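Local coordinates for intracellular exo-alpha-(1->5)-L-arabinofuranosidase (PDB 2Y2W), which hydrolyses terminal alpha-(1->5)-linked L-arabinofuranosyl residues of branched and debranched arabinans during plant cell wall degradation, at residues Arg62-Phe67 / Ser390-Leu395. Sequence-based numbering, arbitrary orientation.
Sequences RLFGSF and SLMITL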
# COMPACT_ATOMS: atom_id res chain seq x y z
N ARG D 62 -16.16 10.82 29.15
CA ARG D 62 -15.18 9.97 28.47
C ARG D 62 -13.79 10.01 29.10
O ARG D 62 -12.93 9.19 28.78
CB ARG D 62 -15.07 10.32 26.99
CG ARG D 62 -16.21 9.80 26.13
CD ARG D 62 -15.75 9.64 24.70
NE ARG D 62 -16.86 9.34 23.80
CZ ARG D 62 -17.31 10.16 22.86
NH1 ARG D 62 -16.76 11.36 22.67
NH2 ARG D 62 -18.33 9.78 22.09
N LEU D 63 -13.59 10.97 30.00
CA LEU D 63 -12.34 11.08 30.74
C LEU D 63 -12.10 9.87 31.65
O LEU D 63 -10.96 9.57 32.02
CB LEU D 63 -12.32 12.38 31.56
CG LEU D 63 -10.95 13.00 31.86
CD1 LEU D 63 -10.34 13.58 30.59
CD2 LEU D 63 -11.08 14.08 32.92
N PHE D 64 -13.19 9.19 32.01
CA PHE D 64 -13.11 8.00 32.86
C PHE D 64 -13.26 6.71 32.06
O PHE D 64 -13.91 5.76 32.49
CB PHE D 64 -14.13 8.09 33.99
CG PHE D 64 -14.07 9.38 34.77
CD1 PHE D 64 -12.97 9.66 35.58
CD2 PHE D 64 -15.09 10.32 34.67
CE1 PHE D 64 -12.90 10.85 36.29
CE2 PHE D 64 -15.02 11.51 35.37
CZ PHE D 64 -13.92 11.78 36.18
N GLY D 65 -12.64 6.68 30.88
CA GLY D 65 -12.63 5.50 30.05
C GLY D 65 -11.47 4.57 30.35
O GLY D 65 -10.50 4.97 31.00
N SER D 66 -11.57 3.34 29.87
CA SER D 66 -10.49 2.37 29.98
C SER D 66 -10.18 1.73 28.63
O SER D 66 -10.58 2.26 27.59
CB SER D 66 -10.80 1.30 31.03
OG SER D 66 -9.67 0.48 31.29
N PHE D 67 -9.48 0.60 28.65
CA PHE D 67 -8.87 0.03 27.46
C PHE D 67 -8.67 -1.47 27.65
O PHE D 67 -7.99 -1.91 28.57
CB PHE D 67 -7.54 0.76 27.19
CG PHE D 67 -6.71 0.20 26.05
CD1 PHE D 67 -7.31 -0.36 24.93
CD2 PHE D 67 -5.33 0.30 26.10
CE1 PHE D 67 -6.53 -0.85 23.89
CE2 PHE D 67 -4.54 -0.19 25.06
CZ PHE D 67 -5.15 -0.76 23.95
N SER D 390 -2.76 11.85 40.94
CA SER D 390 -2.29 13.16 40.47
C SER D 390 -2.41 13.32 38.96
O SER D 390 -2.63 14.43 38.47
CB SER D 390 -0.84 13.42 40.93
OG SER D 390 0.09 12.64 40.20
N LEU D 391 -2.27 12.22 38.22
CA LEU D 391 -2.47 12.24 36.77
C LEU D 391 -3.91 12.57 36.42
O LEU D 391 -4.17 13.38 35.53
CB LEU D 391 -2.05 10.91 36.13
CG LEU D 391 -0.57 10.49 36.13
CD1 LEU D 391 -0.43 9.09 35.57
CD2 LEU D 391 0.30 11.47 35.36
N MET D 392 -4.85 11.95 37.14
CA MET D 392 -6.27 12.23 37.00
C MET D 392 -6.60 13.70 37.31
O MET D 392 -7.43 14.31 36.63
CB MET D 392 -7.10 11.29 37.90
CG MET D 392 -8.61 11.47 37.79
SD MET D 392 -9.26 11.38 36.10
CE MET D 392 -9.06 9.64 35.74
N ILE D 393 -5.94 14.24 38.33
CA ILE D 393 -6.06 15.66 38.69
C ILE D 393 -5.62 16.57 37.54
O ILE D 393 -6.31 17.54 37.20
CB ILE D 393 -5.28 15.99 40.00
CG1 ILE D 393 -6.01 15.42 41.22
CG2 ILE D 393 -5.05 17.50 40.15
CD1 ILE D 393 -5.20 15.38 42.50
N THR D 394 -4.47 16.25 36.93
CA THR D 394 -3.97 17.01 35.78
C THR D 394 -4.93 16.90 34.59
O THR D 394 -5.14 17.88 33.86
CB THR D 394 -2.55 16.56 35.36
OG1 THR D 394 -1.66 16.70 36.48
CG2 THR D 394 -2.01 17.39 34.20
N LEU D 395 -5.50 15.71 34.41
CA LEU D 395 -6.48 15.48 33.35
C LEU D 395 -7.73 16.32 33.57
O LEU D 395 -8.24 16.93 32.63
CB LEU D 395 -6.85 13.99 33.26
CG LEU D 395 -5.84 13.02 32.63
CD1 LEU D 395 -6.22 11.58 32.95
CD2 LEU D 395 -5.72 13.22 31.12
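Met392 meets the ring of Phe64 in a Met-aromatic contact, by which helix 382-397 packs against the turn leading into strand 65-67 of the (beta/alpha)8 barrel of this family 51 enzyme. The example illustrates how such a barrel closes: the helix lies in the connection between strand 335-341 and the last strand, 402-408, which pairs with the first, 65-67.

The tight part is the thioether against the phenyl group. Met392 SD comes to 3.7 Å from Phe64 CE1. Its methyl, Met392 CE, lies 3.9 Å from Phe64 CD1, so the sulfur and its methyl both lie near ring atoms CD1 and CE1. The approach is oblique, with Met392 SD 4.8 Å from the centroid of the Phe64 ring and 65° off the ring normal, and the two side chains cross at about a right angle. With CG extended away from the backbone N (chi1 -178°), the Met392 chain then bends at chi2 and chi3, bringing Met392 CE to 4.2 Å from the carbonyl O of Leu63.

Looser packing marks the Leu63 side. The methyl CD2 of Leu63 makes the closest approach to the helix here, lying 4.0 Å from Leu395 O and 4.2 Å from Leu395 CB. No hydrogen bond joins the two segments, and this thinner side does not open to solvent: all four touching residues are buried. Phe64 and Met392 also share Ala437 of helix 431-440 as a neighbour, while Met392 and Leu395 both rest on Trp341, next in sequence to Glu340, the probable nucleophile.

Replacing Phe64 by an alanine would probably open a gap beside Met392 SD and CE, depriving the thioether of its contact with this ring and leaving it freer to turn. At the seam's other end, Leu63 CD2 sits 4.1 Å from the carbonyl carbon of Leu395.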